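Local structure of CD180 antigen (Mus musculus, 3T6Q) at residues L290-T302 and F313-S326. The protein may cooperate with MD-1 and TLR4 in the innate response of B cells to bacterial lipopolysaccharide, leading to NF-kappa-B activation. Sequence-based numbering, arbitrary orientation. Where two conformers were deposited one is given.
Sequences LSELPSGLVGLST and FENLCQISASNFPS
N323 reaches from one turn of the leucine-rich-repeat solenoid into the backbone of the turn before it, and its amide stitches together the loops on the convex side, behind strands 282-284, 305-307 and 329-331. Start at CB: it lies over the centre of the ring of its neighbour F324, 3.5 Å above the plane. CG stands anti to the carbonyl carbon (chi1 -68°), which sends the amide across to 290-302, where CG meets L297 CB. The amide O and N then take different partners. ND2 donates to P294 O at 2.9 Å, nearly straight at 168° and close to the amide's own plane. OD1 accepts from L297 N, also at 2.9 Å, but that donor stands well above the carbonyl plane. A water donates a second hydrogen bond to OD1 and itself accepts from G296 N, so the amide's rotation is fixed from both ends.

Nearer Q318, a backbone bond and a hydroxyl bond grip L293: L293 N donates to Q318 O at 2.7 Å, almost in line with the carbonyl, and S320 OG donates to L293 O. L293 CB points toward 313-326, and CD1 comes up to the edge of the F324 ring; L300 CD1 reaches that edge too, 3.5 Å from F324 CE1. L293, L300 and F324 belong to the hydrophobic core that fills the solenoid. The F313 ring is sandwiched between I319 CG2 over one face and L290 O over the other. Nearby, Q318 OE1 binds both E314 N and N315 N, holding the chain bend before C317, whose disulfide to C345 ties on the next turn. At the other end S326 OG donates to S301 O at 2.7 Å, on a lone pair in the carbonyl plane.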
loop_
_atom_site.group_PDB
_atom_site.type_symbol
_atom_site.label_atom_id
_atom_site.label_comp_id
_atom_site.label_asym_id
_atom_site.label_seq_id
_atom_site.Cartn_x
_atom_site.Cartn_y
_atom_site.Cartn_z
ATOM N N LEU A 290 26.836 -12.628 -21.471
ATOM C CA LEU A 290 27.983 -13.486 -21.834
ATOM C C LEU A 290 28.331 -13.421 -23.319
ATOM O O LEU A 290 27.438 -13.584 -24.178
ATOM C CB LEU A 290 27.699 -14.961 -21.459
ATOM C CG LEU A 290 27.514 -15.335 -19.980
ATOM C CD1 LEU A 290 26.991 -16.791 -19.783
ATOM C CD2 LEU A 290 28.837 -15.130 -19.267
ATOM N N SER A 291 29.610 -13.207 -23.624
ATOM C CA SER A 291 30.087 -13.236 -25.021
ATOM C C SER A 291 30.954 -14.477 -25.250
ATOM O O SER A 291 31.233 -14.858 -26.392
ATOM C CB SER A 291 30.891 -11.975 -25.341
ATOM O OG SER A 291 31.963 -11.859 -24.426
ATOM N N GLU A 292 31.400 -15.097 -24.153
ATOM C CA GLU A 292 32.227 -16.319 -24.222
ATOM C C GLU A 292 32.408 -16.848 -22.791
ATOM O O GLU A 292 32.219 -16.093 -21.826
ATOM C CB GLU A 292 33.633 -16.064 -24.859
ATOM C CG GLU A 292 34.601 -15.200 -24.046
ATOM C CD GLU A 292 35.956 -15.047 -24.735
ATOM O OE1 GLU A 292 36.932 -15.676 -24.297
ATOM O OE2 GLU A 292 36.047 -14.325 -25.740
ATOM N N LEU A 293 32.813 -18.109 -22.691
ATOM C CA LEU A 293 33.179 -18.724 -21.417
ATOM C C LEU A 293 34.603 -19.253 -21.556
ATOM O O LEU A 293 34.963 -19.804 -22.579
ATOM C CB LEU A 293 32.204 -19.856 -21.036
ATOM C CG LEU A 293 30.732 -19.504 -20.738
ATOM C CD1 LEU A 293 29.936 -20.748 -20.528
ATOM C CD2 LEU A 293 30.605 -18.636 -19.475
ATOM N N PRO A 294 35.428 -19.056 -20.518
ATOM C CA PRO A 294 36.817 -19.528 -20.545
ATOM C C PRO A 294 36.831 -21.043 -20.450
ATOM O O PRO A 294 35.872 -21.622 -19.927
ATOM C CB PRO A 294 37.409 -18.913 -19.265
ATOM C CG PRO A 294 36.219 -18.660 -18.390
ATOM C CD PRO A 294 35.121 -18.258 -19.330
ATOM N N SER A 295 37.875 -21.693 -20.946
ATOM C CA SER A 295 38.084 -23.107 -20.643
ATOM C C SER A 295 38.533 -23.234 -19.151
ATOM O O SER A 295 38.859 -22.243 -18.540
ATOM C CB SER A 295 39.141 -23.704 -21.570
ATOM O OG SER A 295 40.339 -22.929 -21.465
ATOM N N GLY A 296 38.557 -24.442 -18.592
ATOM C CA GLY A 296 38.891 -24.645 -17.167
ATOM C C GLY A 296 37.955 -23.847 -16.262
ATOM O O GLY A 296 38.392 -23.338 -15.232
ATOM N N LEU A 297 36.677 -23.706 -16.659
ATOM C CA LEU A 297 35.656 -23.059 -15.842
ATOM C C LEU A 297 35.225 -24.087 -14.792
ATOM O O LEU A 297 34.245 -24.805 -14.999
ATOM C CB LEU A 297 34.430 -22.645 -16.704
ATOM C CG LEU A 297 33.296 -21.822 -16.059
ATOM C CD1 LEU A 297 33.807 -20.426 -15.694
ATOM C CD2 LEU A 297 32.089 -21.673 -16.996
ATOM N N VAL A 298 35.946 -24.143 -13.663
ATOM C CA VAL A 298 35.806 -25.223 -12.652
ATOM C C VAL A 298 34.428 -25.212 -11.936
ATOM O O VAL A 298 33.800 -24.135 -11.802
ATOM C CB VAL A 298 36.934 -25.145 -11.577
ATOM C CG1 VAL A 298 38.289 -25.508 -12.194
ATOM C CG2 VAL A 298 36.993 -23.732 -11.013
ATOM N N GLY A 299 33.984 -26.402 -11.495
ATOM C CA GLY A 299 32.851 -26.520 -10.566
ATOM C C GLY A 299 31.530 -26.928 -11.225
ATOM O O GLY A 299 30.482 -26.977 -10.571
ATOM N N LEU A 300 31.575 -27.250 -12.516
ATOM C CA LEU A 300 30.366 -27.596 -13.246
ATOM C C LEU A 300 30.574 -28.911 -13.972
ATOM O O LEU A 300 29.844 -29.241 -14.887
ATOM C CB LEU A 300 30.028 -26.465 -14.266
ATOM C CG LEU A 300 29.780 -25.088 -13.636
ATOM C CD1 LEU A 300 29.561 -24.087 -14.773
ATOM C CD2 LEU A 300 28.549 -25.049 -12.708
ATOM N N SER A 301 31.588 -29.688 -13.573
ATOM C CA SER A 301 31.874 -30.916 -14.315
ATOM C C SER A 301 30.756 -32.001 -14.195
ATOM O O SER A 301 30.696 -32.935 -15.025
ATOM C CB SER A 301 33.242 -31.464 -13.848
ATOM O OG SER A 301 33.039 -32.135 -12.621
ATOM N N THR A 302 29.907 -31.909 -13.164
ATOM C CA THR A 302 28.734 -32.818 -13.000
ATOM C C THR A 302 27.359 -32.147 -13.183
ATOM O O THR A 302 26.318 -32.778 -12.962
ATOM C CB THR A 302 28.776 -33.653 -11.681
ATOM O OG1 THR A 302 28.515 -32.800 -10.562
ATOM C CG2 THR A 302 30.171 -34.338 -11.473
ATOM N N PHE A 313 27.063 -14.750 -27.725
ATOM C CA PHE A 313 28.174 -15.507 -28.329
ATOM C C PHE A 313 28.222 -15.251 -29.814
ATOM O O PHE A 313 27.160 -15.039 -30.442
ATOM C CB PHE A 313 27.968 -17.020 -28.108
ATOM C CG PHE A 313 27.849 -17.388 -26.634
ATOM C CD1 PHE A 313 28.969 -17.353 -25.799
ATOM C CD2 PHE A 313 26.604 -17.696 -26.074
ATOM C CE1 PHE A 313 28.841 -17.628 -24.430
ATOM C CE2 PHE A 313 26.467 -17.987 -24.724
ATOM C CZ PHE A 313 27.583 -17.956 -23.896
ATOM N N GLU A 314 29.422 -15.306 -30.385
ATOM C CA GLU A 314 29.578 -15.265 -31.845
ATOM C C GLU A 314 29.632 -16.666 -32.415
ATOM O O GLU A 314 29.207 -16.912 -33.539
ATOM C CB GLU A 314 30.868 -14.529 -32.221
ATOM C CG GLU A 314 30.790 -13.048 -31.882
ATOM C CD GLU A 314 32.160 -12.389 -31.825
ATOM O OE1 GLU A 314 33.102 -12.877 -32.499
ATOM O OE2 GLU A 314 32.287 -11.379 -31.094
ATOM N N ASN A 315 30.182 -17.582 -31.634
ATOM C CA ASN A 315 30.431 -18.939 -32.112
ATOM C C ASN A 315 30.028 -19.895 -30.982
ATOM O O ASN A 315 30.112 -19.539 -29.806
ATOM C CB ASN A 315 31.935 -19.068 -32.495
ATOM C CG ASN A 315 32.250 -20.300 -33.341
ATOM O OD1 ASN A 315 32.813 -20.186 -34.434
ATOM N ND2 ASN A 315 31.909 -21.472 -32.842
ATOM N N LEU A 316 29.581 -21.092 -31.344
ATOM C CA LEU A 316 29.276 -22.138 -30.367
ATOM C C LEU A 316 30.525 -22.644 -29.635
ATOM O O LEU A 316 30.441 -23.023 -28.474
ATOM C CB LEU A 316 28.600 -23.336 -31.018
ATOM C CG LEU A 316 27.295 -23.949 -30.480
ATOM C CD1 LEU A 316 27.173 -25.391 -30.940
ATOM C CD2 LEU A 316 26.973 -23.797 -29.001
ATOM N N CYS A 317 31.674 -22.612 -30.288
ATOM C CA CYS A 317 32.928 -22.994 -29.626
ATOM C C CYS A 317 33.304 -22.078 -28.413
ATOM O O CYS A 317 34.006 -22.509 -27.529
ATOM C CB CYS A 317 34.073 -23.115 -30.627
ATOM S SG CYS A 317 34.186 -24.747 -31.447
ATOM N N GLN A 318 32.720 -20.892 -28.328
ATOM C CA GLN A 318 32.974 -19.958 -27.230
ATOM C C GLN A 318 32.262 -20.324 -25.906
ATOM O O GLN A 318 32.503 -19.661 -24.888
ATOM C CB GLN A 318 32.583 -18.528 -27.634
ATOM C CG GLN A 318 33.501 -17.858 -28.677
ATOM C CD GLN A 318 32.968 -16.514 -29.139
ATOM O OE1 GLN A 318 31.792 -16.381 -29.477
ATOM N NE2 GLN A 318 33.832 -15.508 -29.171
ATOM N N ILE A 319 31.388 -21.340 -25.911
ATOM C CA ILE A 319 30.820 -21.809 -24.652
ATOM C C ILE A 319 31.808 -22.736 -23.935
ATOM O O ILE A 319 31.610 -23.025 -22.750
ATOM C CB ILE A 319 29.398 -22.434 -24.773
ATOM C CG1 ILE A 319 29.439 -23.864 -25.380
ATOM C CG2 ILE A 319 28.483 -21.505 -25.588
ATOM C CD1 ILE A 319 28.217 -24.733 -25.049
ATOM N N SER A 320 32.854 -23.184 -24.646
ATOM C CA SER A 320 33.863 -24.105 -24.098
ATOM C C SER A 320 33.233 -25.338 -23.455
ATOM O O SER A 320 33.306 -25.520 -22.225
ATOM C CB SER A 320 34.745 -23.367 -23.060
ATOM O OG SER A 320 35.488 -22.330 -23.700
ATOM N N ALA A 321 32.627 -26.181 -24.285
ATOM C CA ALA A 321 31.831 -27.300 -23.821
ATOM C C ALA A 321 32.645 -28.345 -23.045
ATOM O O ALA A 321 32.056 -29.222 -22.389
ATOM C CB ALA A 321 31.151 -27.961 -25.037
ATOM N N SER A 322 33.982 -28.286 -23.162
ATOM C CA SER A 322 34.892 -29.102 -22.336
ATOM C C SER A 322 34.625 -28.849 -20.834
ATOM O O SER A 322 34.918 -29.689 -20.022
ATOM C CB SER A 322 36.366 -28.786 -22.676
ATOM O OG SER A 322 36.622 -27.386 -22.431
ATOM N N ASN A 323 34.058 -27.698 -20.479
ATOM C CA ASN A 323 33.659 -27.402 -19.100
ATOM C C ASN A 323 32.528 -28.282 -18.552
ATOM O O ASN A 323 32.351 -28.367 -17.348
ATOM C CB ASN A 323 33.182 -25.970 -18.989
ATOM C CG ASN A 323 34.294 -24.977 -19.193
ATOM O OD1 ASN A 323 35.442 -25.210 -18.789
ATOM N ND2 ASN A 323 33.963 -23.842 -19.821
ATOM N N PHE A 324 31.717 -28.880 -19.427
ATOM C CA PHE A 324 30.457 -29.494 -18.956
ATOM C C PHE A 324 30.298 -30.939 -19.433
ATOM O O PHE A 324 29.294 -31.244 -20.106
ATOM C CB PHE A 324 29.247 -28.676 -19.448
ATOM C CG PHE A 324 29.463 -27.187 -19.408
ATOM C CD1 PHE A 324 29.506 -26.521 -18.198
ATOM C CD2 PHE A 324 29.600 -26.467 -20.591
ATOM C CE1 PHE A 324 29.686 -25.150 -18.140
ATOM C CE2 PHE A 324 29.767 -25.094 -20.545
ATOM C CZ PHE A 324 29.827 -24.444 -19.323
ATOM N N PRO A 325 31.242 -31.832 -19.079
ATOM C CA PRO A 325 31.156 -33.182 -19.662
ATOM C C PRO A 325 29.915 -34.010 -19.256
ATOM O O PRO A 325 29.571 -34.977 -19.981
ATOM C CB PRO A 325 32.435 -33.868 -19.164
ATOM C CG PRO A 325 32.803 -33.123 -17.907
ATOM C CD PRO A 325 32.405 -31.699 -18.181
ATOM N N SER A 326 29.229 -33.647 -18.157
ATOM C CA SER A 326 28.038 -34.428 -17.747
ATOM C C SER A 326 26.716 -33.931 -18.367
ATOM O O SER A 326 25.661 -34.549 -18.156
ATOM C CB SER A 326 27.891 -34.464 -16.204
ATOM O OG SER A 326 29.072 -34.989 -15.647
HETATM O O HOH W 1 31.951 -13.198 -28.428
HETATM O O HOH W 2 37.560 -26.668 -20.007
HETATM O O HOH W 3 33.480 -27.339 -14.980
HETATM O O HOH W 4 28.724 -31.157 -16.810
#